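Long-range contact in 3-hydroxyisobutyrate dehydrogenase (Salmonella typhimurium, PDB 3G0O), which probably oxidises L-threonate to 2-dehydro-L-erythronate, using NAD(+) in preference to NADP(+) as hydride acceptor: residues D7-M20 / G30-C43. Numbering follows the deposited sequence.
Sequences DFHVGIVGLGSMGM and GLSTWGADLNPQAC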
loop_
_atom_site.group_PDB
_atom_site.type_symbol
_atom_site.label_atom_id
_atom_site.label_comp_id
_atom_site.label_asym_id
_atom_site.label_seq_id
_atom_site.Cartn_x
_atom_site.Cartn_y
_atom_site.Cartn_z
ATOM N N ASP A 7 -23.659 10.221 -34.305
ATOM C CA ASP A 7 -22.494 10.171 -33.376
ATOM C C ASP A 7 -22.950 9.496 -32.078
ATOM O O ASP A 7 -24.150 9.238 -31.879
ATOM C CB ASP A 7 -21.973 11.596 -33.112
ATOM C CG ASP A 7 -20.474 11.664 -33.126
ATOM O OD1 ASP A 7 -19.838 10.731 -33.674
ATOM O OD2 ASP A 7 -19.928 12.658 -32.609
ATOM N N PHE A 8 -21.993 9.196 -31.205
ATOM C CA PHE A 8 -22.284 8.550 -29.928
ATOM C C PHE A 8 -22.427 9.605 -28.843
ATOM O O PHE A 8 -21.508 10.381 -28.600
ATOM C CB PHE A 8 -21.153 7.594 -29.549
ATOM C CG PHE A 8 -21.460 6.727 -28.361
ATOM C CD1 PHE A 8 -22.035 5.473 -28.532
ATOM C CD2 PHE A 8 -21.185 7.170 -27.068
ATOM C CE1 PHE A 8 -22.334 4.664 -27.432
ATOM C CE2 PHE A 8 -21.481 6.368 -25.959
ATOM C CZ PHE A 8 -22.056 5.114 -26.144
ATOM N N HIS A 9 -23.588 9.634 -28.202
ATOM C CA HIS A 9 -23.845 10.593 -27.140
ATOM C C HIS A 9 -23.766 9.916 -25.782
ATOM O O HIS A 9 -24.417 8.903 -25.545
ATOM C CB HIS A 9 -25.222 11.229 -27.313
ATOM C CG HIS A 9 -25.294 12.201 -28.446
ATOM N ND1 HIS A 9 -25.353 13.566 -28.255
ATOM C CD2 HIS A 9 -25.271 12.010 -29.787
ATOM C CE1 HIS A 9 -25.362 14.171 -29.429
ATOM N NE2 HIS A 9 -25.313 13.250 -30.375
ATOM N N VAL A 10 -22.958 10.485 -24.900
ATOM C CA VAL A 10 -22.794 9.947 -23.557
ATOM C C VAL A 10 -23.024 11.052 -22.538
ATOM O O VAL A 10 -22.533 12.169 -22.703
ATOM C CB VAL A 10 -21.376 9.363 -23.358
ATOM C CG1 VAL A 10 -20.325 10.429 -23.641
ATOM C CG2 VAL A 10 -21.227 8.823 -21.940
ATOM N N GLY A 11 -23.790 10.741 -21.499
ATOM C CA GLY A 11 -24.051 11.714 -20.456
ATOM C C GLY A 11 -23.376 11.284 -19.163
ATOM O O GLY A 11 -23.517 10.133 -18.741
ATOM N N ILE A 12 -22.637 12.200 -18.542
ATOM C CA ILE A 12 -21.949 11.916 -17.282
ATOM C C ILE A 12 -22.686 12.625 -16.158
ATOM O O ILE A 12 -22.755 13.852 -16.143
ATOM C CB ILE A 12 -20.491 12.431 -17.288
ATOM C CG1 ILE A 12 -19.745 11.902 -18.515
ATOM C CG2 ILE A 12 -19.783 11.996 -16.001
ATOM C CD1 ILE A 12 -19.670 10.391 -18.592
ATOM N N VAL A 13 -23.237 11.853 -15.222
ATOM C CA VAL A 13 -23.967 12.414 -14.090
ATOM C C VAL A 13 -23.090 12.302 -12.847
ATOM O O VAL A 13 -22.751 11.201 -12.410
ATOM C CB VAL A 13 -25.288 11.664 -13.853
ATOM C CG1 VAL A 13 -26.089 12.352 -12.757
ATOM C CG2 VAL A 13 -26.091 11.611 -15.142
ATOM N N GLY A 14 -22.734 13.448 -12.281
ATOM C CA GLY A 14 -21.863 13.461 -11.119
ATOM C C GLY A 14 -20.513 13.921 -11.625
ATOM O O GLY A 14 -19.728 13.124 -12.138
ATOM N N LEU A 15 -20.246 15.217 -11.497
ATOM C CA LEU A 15 -18.997 15.782 -11.977
ATOM C C LEU A 15 -17.980 16.082 -10.881
ATOM O O LEU A 15 -17.414 17.179 -10.816
ATOM C CB LEU A 15 -19.287 17.044 -12.794
ATOM C CG LEU A 15 -20.163 16.776 -14.025
ATOM C CD1 LEU A 15 -20.521 18.095 -14.701
ATOM C CD2 LEU A 15 -19.428 15.847 -14.986
ATOM N N GLY A 16 -17.764 15.098 -10.016
ATOM C CA GLY A 16 -16.779 15.246 -8.962
ATOM C C GLY A 16 -15.433 15.024 -9.624
ATOM O O GLY A 16 -15.328 15.121 -10.846
ATOM N N SER A 17 -14.406 14.718 -8.843
ATOM C CA SER A 17 -13.080 14.496 -9.409
ATOM C C SER A 17 -13.081 13.383 -10.451
ATOM O O SER A 17 -12.529 13.542 -11.545
ATOM C CB SER A 17 -12.083 14.154 -8.300
ATOM O OG SER A 17 -11.867 15.272 -7.460
HETATM N N MSE A 18 -13.707 12.261 -10.112
HETATM C CA MSE A 18 -13.761 11.126 -11.020
HETATM C C MSE A 18 -14.654 11.426 -12.222
HETATM O O MSE A 18 -14.299 11.112 -13.356
HETATM C CB MSE A 18 -14.269 9.881 -10.285
HETATM C CG MSE A 18 -13.359 9.407 -9.144
HETATM SE SE MSE A 18 -11.553 8.921 -9.709
HETATM C CE MSE A 18 -11.896 7.105 -10.284
ATOM N N GLY A 19 -15.803 12.043 -11.963
ATOM C CA GLY A 19 -16.740 12.375 -13.024
ATOM C C GLY A 19 -16.186 13.340 -14.051
ATOM O O GLY A 19 -16.394 13.154 -15.250
HETATM N N MSE A 20 -15.492 14.379 -13.590
HETATM C CA MSE A 20 -14.912 15.350 -14.509
HETATM C C MSE A 20 -13.874 14.663 -15.380
HETATM O O MSE A 20 -13.772 14.943 -16.575
HETATM C CB MSE A 20 -14.270 16.515 -13.750
HETATM C CG MSE A 20 -15.242 17.622 -13.358
HETATM SE SE MSE A 20 -16.165 18.435 -14.882
HETATM C CE MSE A 20 -14.692 19.413 -15.667
ATOM N N GLY A 30 -13.762 12.135 -28.571
ATOM C CA GLY A 30 -14.604 12.599 -29.660
ATOM C C GLY A 30 -16.072 12.234 -29.541
ATOM O O GLY A 30 -16.829 12.346 -30.506
ATOM N N LEU A 31 -16.487 11.790 -28.363
ATOM C CA LEU A 31 -17.882 11.432 -28.156
ATOM C C LEU A 31 -18.670 12.698 -27.837
ATOM O O LEU A 31 -18.130 13.629 -27.241
ATOM C CB LEU A 31 -18.013 10.448 -26.987
ATOM C CG LEU A 31 -17.148 9.182 -27.005
ATOM C CD1 LEU A 31 -17.378 8.392 -25.722
ATOM C CD2 LEU A 31 -17.479 8.336 -28.227
ATOM N N SER A 32 -19.934 12.749 -28.250
ATOM C CA SER A 32 -20.773 13.903 -27.938
ATOM C C SER A 32 -21.036 13.769 -26.444
ATOM O O SER A 32 -21.766 12.881 -26.011
ATOM C CB SER A 32 -22.083 13.849 -28.723
ATOM O OG SER A 32 -21.857 14.122 -30.096
ATOM N N THR A 33 -20.447 14.670 -25.668
ATOM C CA THR A 33 -20.546 14.614 -24.215
ATOM C C THR A 33 -21.467 15.617 -23.523
ATOM O O THR A 33 -21.428 16.819 -23.792
ATOM C CB THR A 33 -19.129 14.741 -23.607
ATOM O OG1 THR A 33 -18.273 13.768 -24.216
ATOM C CG2 THR A 33 -19.154 14.520 -22.093
ATOM N N TRP A 34 -22.290 15.096 -22.615
ATOM C CA TRP A 34 -23.219 15.903 -21.833
ATOM C C TRP A 34 -22.861 15.676 -20.363
ATOM O O TRP A 34 -22.393 14.595 -19.998
ATOM C CB TRP A 34 -24.665 15.456 -22.053
ATOM C CG TRP A 34 -25.127 15.497 -23.480
ATOM C CD1 TRP A 34 -24.830 14.603 -24.468
ATOM C CD2 TRP A 34 -25.980 16.481 -24.072
ATOM N NE1 TRP A 34 -25.446 14.969 -25.643
ATOM C CE2 TRP A 34 -26.156 16.124 -25.428
ATOM C CE3 TRP A 34 -26.604 17.640 -23.591
ATOM C CZ2 TRP A 34 -26.945 16.876 -26.308
ATOM C CZ3 TRP A 34 -27.389 18.391 -24.465
ATOM C CH2 TRP A 34 -27.547 18.007 -25.810
ATOM N N GLY A 35 -23.080 16.690 -19.531
ATOM C CA GLY A 35 -22.777 16.569 -18.115
ATOM C C GLY A 35 -23.901 17.060 -17.222
ATOM O O GLY A 35 -24.675 17.936 -17.604
ATOM N N ALA A 36 -24.000 16.494 -16.024
ATOM C CA ALA A 36 -25.033 16.897 -15.079
ATOM C C ALA A 36 -24.467 16.910 -13.666
ATOM O O ALA A 36 -23.947 15.900 -13.192
ATOM C CB ALA A 36 -26.216 15.948 -15.151
ATOM N N ASP A 37 -24.564 18.058 -13.003
ATOM C CA ASP A 37 -24.071 18.203 -11.638
ATOM C C ASP A 37 -24.634 19.489 -11.042
ATOM O O ASP A 37 -24.850 20.473 -11.758
ATOM C CB ASP A 37 -22.542 18.271 -11.619
ATOM C CG ASP A 37 -21.966 18.022 -10.230
ATOM O OD1 ASP A 37 -21.870 16.840 -9.830
ATOM O OD2 ASP A 37 -21.624 19.003 -9.534
ATOM N N LEU A 38 -24.868 19.482 -9.734
ATOM C CA LEU A 38 -25.403 20.657 -9.057
ATOM C C LEU A 38 -24.373 21.773 -8.961
ATOM O O LEU A 38 -24.706 22.897 -8.599
ATOM C CB LEU A 38 -25.908 20.285 -7.660
ATOM C CG LEU A 38 -27.156 19.398 -7.645
ATOM C CD1 LEU A 38 -27.531 19.061 -6.212
ATOM C CD2 LEU A 38 -28.301 20.115 -8.348
ATOM N N ASN A 39 -23.122 21.466 -9.289
ATOM C CA ASN A 39 -22.071 22.473 -9.249
ATOM C C ASN A 39 -22.005 23.221 -10.578
ATOM O O ASN A 39 -21.468 22.714 -11.562
ATOM C CB ASN A 39 -20.721 21.828 -8.946
ATOM C CG ASN A 39 -19.574 22.805 -9.072
ATOM O OD1 ASN A 39 -19.691 23.969 -8.692
ATOM N ND2 ASN A 39 -18.452 22.336 -9.603
ATOM N N PRO A 40 -22.544 24.451 -10.614
ATOM C CA PRO A 40 -22.561 25.285 -11.821
ATOM C C PRO A 40 -21.184 25.559 -12.418
ATOM O O PRO A 40 -21.070 25.830 -13.609
ATOM C CB PRO A 40 -23.253 26.561 -11.347
ATOM C CG PRO A 40 -22.845 26.641 -9.907
ATOM C CD PRO A 40 -23.025 25.214 -9.447
ATOM N N GLN A 41 -20.143 25.483 -11.599
ATOM C CA GLN A 41 -18.798 25.739 -12.087
ATOM C C GLN A 41 -18.266 24.528 -12.854
ATOM O O GLN A 41 -17.535 24.680 -13.832
ATOM C CB GLN A 41 -17.886 26.099 -10.916
ATOM C CG GLN A 41 -16.590 26.784 -11.337
ATOM C CD GLN A 41 -16.811 28.005 -12.233
ATOM O OE1 GLN A 41 -15.938 28.373 -13.023
ATOM N NE2 GLN A 41 -17.972 28.642 -12.105
ATOM N N ALA A 42 -18.646 23.329 -12.421
ATOM C CA ALA A 42 -18.224 22.105 -13.103
ATOM C C ALA A 42 -18.878 22.097 -14.486
ATOM O O ALA A 42 -18.245 21.779 -15.495
ATOM C CB ALA A 42 -18.670 20.880 -12.307
ATOM N N CYS A 43 -20.156 22.461 -14.518
ATOM C CA CYS A 43 -20.901 22.498 -15.767
ATOM C C CYS A 43 -20.299 23.505 -16.736
ATOM O O CYS A 43 -20.050 23.188 -17.897
ATOM C CB CYS A 43 -22.363 22.838 -15.484
ATOM S SG CYS A 43 -23.230 21.546 -14.567
#
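Leu15 and Asp37 lie flank to flank, their side chains running opposite ways, just beyond the ends of strands 9-13 and 32-36. Leu15 CB and CD1 both touch Asp37 CB, and Leu15 CB also meets Ala42 CB at 3.9 Å. The leucine tip continues over Gly35 toward Cys43 SG. Met20 SE borders the same buried patch, 4.3 Å from Ala42 CB. CG of Asp37 lies anti to the backbone N (chi1 -164°), which carries the carboxylate back to the turn after strand 9-13. There Asp37 OD1 accepts Leu15 N at 2.8 Å, from above the carboxylate plane. Asp37 OD2 takes Asn39 N in an Asx turn, so both oxygens are held.

The strands run parallel and exchange six backbone hydrogen bonds, from Phe8 O to Gly14 N. With helix 17-28 they form the first beta-alpha-beta unit of the Rossmann domain. Gly14, Gly16 and Gly19 fit its GxGxxG pattern. An acidic residue just after the second strand, here Asp37, is consistent with the predicted preference for NAD(+), since such residues commonly bind the hydroxyls of the adenosine ribose.

The other end is more exposed. Trp34 NE1 donates to His9 ND1 at 3.0 Å, almost straight (177°) and in both ring planes. Ser32 CB lies over one face of the His9 imidazole as a CH-pi contact, 3.4 Å from its centroid. At the fringe, Ser32 OG makes only a weak 3.5 Å bond to Asp7 OD2.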